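Local coordinates for beta-N-acetylhexosaminidase (Beutenbergia cavernae, PDB 5BU9), which probably hydrolyses terminal non-reducing N-acetyl-D-hexosamine residues in N-acetyl-beta-D-hexosaminides, as a member of glycosyl hydrolase family 3, at residues T196-A209 / M229-D241. Sequence-based numbering, arbitrary orientation.
Sequences TDTTAGVVDDVTTA and MTSTAVYSQIDPD
Val203 and Asp204 pair in parallel with Val234 and Tyr235, forming a two-stranded sheet. Val234 N donates to Val202 O (2.9 Å), and Val234 O accepts from Asp204 N (2.7 Å). Asp204 O then accepts from Ser236 N at 2.9 Å. Val203 CG2 meets Val234 CB on one face; Asp204 and Tyr235 share the other. The Asp204 carboxylate sits obliquely against the ring, the planes 35° apart, with OD2 3.6 Å from Tyr235 CE2. This short sheet lies in loops of the TIM-barrel domain. Segment 229-241 runs on from barrel strand 227-230. A chi1 of 170° turns the Asp204 carboxylate away from its own N. OD1 accepts from Val206 N, an Asx turn, and also from Thr207 N, which makes the wider Asx motif. Asp204 OD1 uses its syn lone pair for Thr207 N, at 2.7 Å. With an alanine here, Val206 N and Thr207 N would probably lose their shared acceptor, and the ring its carboxylate neighbour. Thr207 CB reaches the ring edge, 3.9 Å from Tyr235 CD2. Tyr235 OH bonds to Ser231 OG and Gly188 O. Farther along, Ile238 CG1 packs 3.5 Å from Thr207 O. One water bridges Gln237 O and Ala209 N.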
loop_
_atom_site.group_PDB
_atom_site.type_symbol
_atom_site.label_atom_id
_atom_site.label_comp_id
_atom_site.label_asym_id
_atom_site.label_seq_id
_atom_site.Cartn_x
_atom_site.Cartn_y
_atom_site.Cartn_z
ATOM N N THR A 196 -2.953 2.243 14.926
ATOM C CA THR A 196 -3.946 3.012 14.178
ATOM C C THR A 196 -5.145 2.176 13.705
ATOM O O THR A 196 -6.190 2.739 13.431
ATOM C CB THR A 196 -3.330 3.713 12.963
ATOM O OG1 THR A 196 -2.667 2.752 12.138
ATOM C CG2 THR A 196 -2.348 4.857 13.409
ATOM N N ASP A 197 -4.997 0.849 13.632
ATOM C CA ASP A 197 -6.112 -0.052 13.312
ATOM C C ASP A 197 -7.245 0.049 14.306
ATOM O O ASP A 197 -8.418 0.052 13.924
ATOM C CB ASP A 197 -5.664 -1.547 13.258
ATOM C CG ASP A 197 -4.823 -1.897 12.008
ATOM O OD1 ASP A 197 -4.753 -1.059 11.075
ATOM O OD2 ASP A 197 -4.252 -3.037 11.949
ATOM N N THR A 198 -6.893 0.129 15.587
ATOM C CA THR A 198 -7.864 -0.016 16.668
ATOM C C THR A 198 -8.009 1.201 17.580
ATOM O O THR A 198 -8.882 1.222 18.441
ATOM C CB THR A 198 -7.453 -1.202 17.598
ATOM O OG1 THR A 198 -6.117 -0.957 18.047
ATOM C CG2 THR A 198 -7.456 -2.522 16.856
ATOM N N THR A 199 -7.105 2.166 17.459
ATOM C CA THR A 199 -7.078 3.336 18.346
ATOM C C THR A 199 -7.131 4.594 17.473
ATOM O O THR A 199 -6.625 4.573 16.367
ATOM C CB THR A 199 -5.779 3.330 19.228
ATOM O OG1 THR A 199 -5.722 2.114 19.973
ATOM C CG2 THR A 199 -5.766 4.481 20.230
ATOM N N ALA A 200 -7.745 5.680 17.935
ATOM C CA ALA A 200 -7.710 6.934 17.167
ATOM C C ALA A 200 -6.913 7.964 17.952
ATOM O O ALA A 200 -6.610 7.747 19.126
ATOM C CB ALA A 200 -9.120 7.452 16.862
ATOM N N GLY A 201 -6.550 9.069 17.312
ATOM C CA GLY A 201 -5.713 10.058 17.974
ATOM C C GLY A 201 -4.299 9.542 18.192
ATOM O O GLY A 201 -3.620 9.949 19.136
ATOM N N VAL A 202 -3.857 8.615 17.345
ATOM C CA VAL A 202 -2.492 8.114 17.444
ATOM C C VAL A 202 -1.513 9.157 16.972
ATOM O O VAL A 202 -1.559 9.622 15.827
ATOM C CB VAL A 202 -2.281 6.845 16.656
ATOM C CG1 VAL A 202 -0.804 6.480 16.740
ATOM C CG2 VAL A 202 -3.127 5.738 17.204
ATOM N N VAL A 203 -0.643 9.544 17.886
ATOM C CA VAL A 203 0.325 10.608 17.653
ATOM C C VAL A 203 1.710 10.024 17.861
ATOM O O VAL A 203 1.980 9.419 18.907
ATOM C CB VAL A 203 0.124 11.822 18.595
ATOM C CG1 VAL A 203 1.339 12.811 18.443
ATOM C CG2 VAL A 203 -1.167 12.515 18.287
ATOM N N ASP A 204 2.568 10.180 16.857
ATOM C CA ASP A 204 4.003 9.918 16.978
ATOM C C ASP A 204 4.636 11.252 17.386
ATOM O O ASP A 204 4.524 12.244 16.656
ATOM C CB ASP A 204 4.570 9.395 15.647
ATOM C CG ASP A 204 6.101 9.332 15.615
ATOM O OD1 ASP A 204 6.774 10.273 16.074
ATOM O OD2 ASP A 204 6.650 8.341 15.079
ATOM N N ASP A 205 5.305 11.277 18.539
ATOM C CA ASP A 205 5.918 12.505 19.048
ATOM C C ASP A 205 7.449 12.579 18.895
ATOM O O ASP A 205 8.057 13.463 19.480
ATOM C CB ASP A 205 5.555 12.708 20.535
ATOM C CG ASP A 205 6.123 11.637 21.454
ATOM O OD1 ASP A 205 6.575 10.576 20.963
ATOM O OD2 ASP A 205 6.102 11.861 22.688
ATOM N N VAL A 206 8.065 11.667 18.139
ATOM C CA VAL A 206 9.540 11.593 18.083
ATOM C C VAL A 206 10.104 11.551 16.669
ATOM O O VAL A 206 11.239 11.961 16.463
ATOM C CB VAL A 206 10.060 10.372 18.857
ATOM C CG1 VAL A 206 9.914 10.591 20.349
ATOM C CG2 VAL A 206 9.295 9.124 18.412
ATOM N N THR A 207 9.331 11.042 15.704
ATOM C CA THR A 207 9.807 10.918 14.320
ATOM C C THR A 207 9.814 12.281 13.639
ATOM O O THR A 207 8.740 12.876 13.463
ATOM C CB THR A 207 8.919 9.913 13.495
ATOM O OG1 THR A 207 8.930 8.613 14.109
ATOM C CG2 THR A 207 9.375 9.819 12.038
ATOM N N THR A 208 11.013 12.762 13.274
ATOM C CA THR A 208 11.211 13.980 12.463
ATOM C C THR A 208 11.500 13.621 11.004
ATOM O O THR A 208 11.613 12.444 10.671
ATOM C CB THR A 208 12.386 14.843 12.959
ATOM O OG1 THR A 208 13.613 14.222 12.564
ATOM C CG2 THR A 208 12.364 14.984 14.492
ATOM N N ALA A 209 11.623 14.634 10.145
ATOM C CA ALA A 209 11.976 14.435 8.733
ATOM C C ALA A 209 13.406 13.890 8.587
ATOM O O ALA A 209 13.757 13.344 7.555
ATOM C CB ALA A 209 11.817 15.758 7.940
HETATM N N MSE A 229 3.659 3.565 0.425
HETATM C CA MSE A 229 2.452 3.656 1.260
HETATM C C MSE A 229 2.644 4.603 2.452
HETATM O O MSE A 229 3.680 4.590 3.118
HETATM C CB MSE A 229 2.018 2.272 1.763
HETATM C CG MSE A 229 0.867 2.336 2.736
HETATM SE SE MSE A 229 0.347 0.583 3.414
HETATM C CE MSE A 229 -0.485 -0.105 1.845
ATOM N N THR A 230 1.640 5.428 2.709
ATOM C CA THR A 230 1.657 6.379 3.816
ATOM C C THR A 230 0.915 5.823 5.049
ATOM O O THR A 230 -0.057 5.062 4.921
ATOM C CB THR A 230 1.002 7.708 3.406
ATOM O OG1 THR A 230 -0.305 7.413 2.900
ATOM C CG2 THR A 230 1.846 8.466 2.316
ATOM N N SER A 231 1.423 6.214 6.220
ATOM C CA SER A 231 0.847 6.053 7.554
ATOM C C SER A 231 -0.360 6.963 7.812
ATOM O O SER A 231 -0.441 8.040 7.224
ATOM C CB SER A 231 1.940 6.389 8.569
ATOM O OG SER A 231 1.482 6.469 9.886
ATOM N N THR A 232 -1.261 6.571 8.725
ATOM C CA THR A 232 -2.334 7.488 9.118
ATOM C C THR A 232 -2.079 8.101 10.494
ATOM O O THR A 232 -2.892 8.858 10.985
ATOM C CB THR A 232 -3.711 6.833 9.147
ATOM O OG1 THR A 232 -3.664 5.706 10.000
ATOM C CG2 THR A 232 -4.163 6.410 7.746
ATOM N N ALA A 233 -0.943 7.791 11.102
ATOM C CA ALA A 233 -0.555 8.391 12.377
ATOM C C ALA A 233 -0.392 9.905 12.241
ATOM O O ALA A 233 -0.148 10.408 11.149
ATOM C CB ALA A 233 0.750 7.759 12.880
ATOM N N VAL A 234 -0.528 10.631 13.347
ATOM C CA VAL A 234 -0.261 12.069 13.336
ATOM C C VAL A 234 1.167 12.272 13.808
ATOM O O VAL A 234 1.539 11.758 14.860
ATOM C CB VAL A 234 -1.245 12.840 14.213
ATOM C CG1 VAL A 234 -0.860 14.272 14.198
ATOM C CG2 VAL A 234 -2.683 12.688 13.680
ATOM N N TYR A 235 1.977 12.978 13.021
ATOM C CA TYR A 235 3.411 13.144 13.335
ATOM C C TYR A 235 3.677 14.548 13.880
ATOM O O TYR A 235 3.853 15.477 13.112
ATOM C CB TYR A 235 4.297 12.874 12.085
ATOM C CG TYR A 235 4.262 11.408 11.721
ATOM C CD1 TYR A 235 3.183 10.871 11.013
ATOM C CD2 TYR A 235 5.264 10.535 12.167
ATOM C CE1 TYR A 235 3.104 9.483 10.743
ATOM C CE2 TYR A 235 5.198 9.150 11.898
ATOM C CZ TYR A 235 4.121 8.640 11.176
ATOM O OH TYR A 235 4.069 7.307 10.886
ATOM N N SER A 236 3.719 14.669 15.205
ATOM C CA SER A 236 3.951 15.928 15.909
ATOM C C SER A 236 5.096 16.767 15.361
ATOM O O SER A 236 4.985 17.991 15.268
ATOM C CB SER A 236 4.249 15.652 17.375
ATOM O OG SER A 236 3.081 15.361 18.077
ATOM N N GLN A 237 6.195 16.115 15.002
ATOM C CA GLN A 237 7.429 16.848 14.659
ATOM C C GLN A 237 7.564 17.131 13.172
ATOM O O GLN A 237 8.593 17.663 12.738
ATOM C CB GLN A 237 8.676 16.061 15.100
ATOM C CG GLN A 237 8.590 15.483 16.506
ATOM C CD GLN A 237 8.418 16.563 17.543
ATOM O OE1 GLN A 237 9.037 17.623 17.449
ATOM N NE2 GLN A 237 7.553 16.317 18.524
ATOM N N ILE A 238 6.567 16.724 12.386
ATOM C CA ILE A 238 6.590 16.937 10.935
ATOM C C ILE A 238 5.351 17.715 10.562
ATOM O O ILE A 238 5.448 18.819 10.044
ATOM C CB ILE A 238 6.678 15.610 10.132
ATOM C CG1 ILE A 238 7.871 14.764 10.589
ATOM C CG2 ILE A 238 6.829 15.915 8.651
ATOM C CD1 ILE A 238 7.873 13.343 10.021
ATOM N N ASP A 239 4.177 17.147 10.818
ATOM C CA ASP A 239 2.930 17.919 10.652
ATOM C C ASP A 239 1.862 17.474 11.635
ATOM O O ASP A 239 1.236 16.425 11.441
ATOM C CB ASP A 239 2.405 17.790 9.230
ATOM C CG ASP A 239 1.060 18.509 9.022
ATOM O OD1 ASP A 239 0.666 19.370 9.821
ATOM O OD2 ASP A 239 0.389 18.207 8.026
ATOM N N PRO A 240 1.642 18.279 12.686
ATOM C CA PRO A 240 0.723 17.855 13.759
ATOM C C PRO A 240 -0.751 18.104 13.438
ATOM O O PRO A 240 -1.598 17.775 14.262
ATOM C CB PRO A 240 1.154 18.708 14.959
ATOM C CG PRO A 240 1.754 20.003 14.323
ATOM C CD PRO A 240 2.381 19.530 12.998
ATOM N N ASP A 241 -1.043 18.678 12.270
ATOM C CA ASP A 241 -2.403 19.108 11.924
ATOM C C ASP A 241 -3.272 18.030 11.284
ATOM O O ASP A 241 -4.450 18.237 11.136
ATOM C CB ASP A 241 -2.366 20.290 10.964
ATOM C CG ASP A 241 -1.850 21.558 11.613
ATOM O OD1 ASP A 241 -1.436 21.510 12.793
ATOM O OD2 ASP A 241 -1.861 22.610 10.933
HETATM O O HOH W 1 -1.291 3.826 9.566
HETATM O O HOH W 2 6.503 13.278 14.917
HETATM O O HOH W 3 10.700 17.372 11.104
#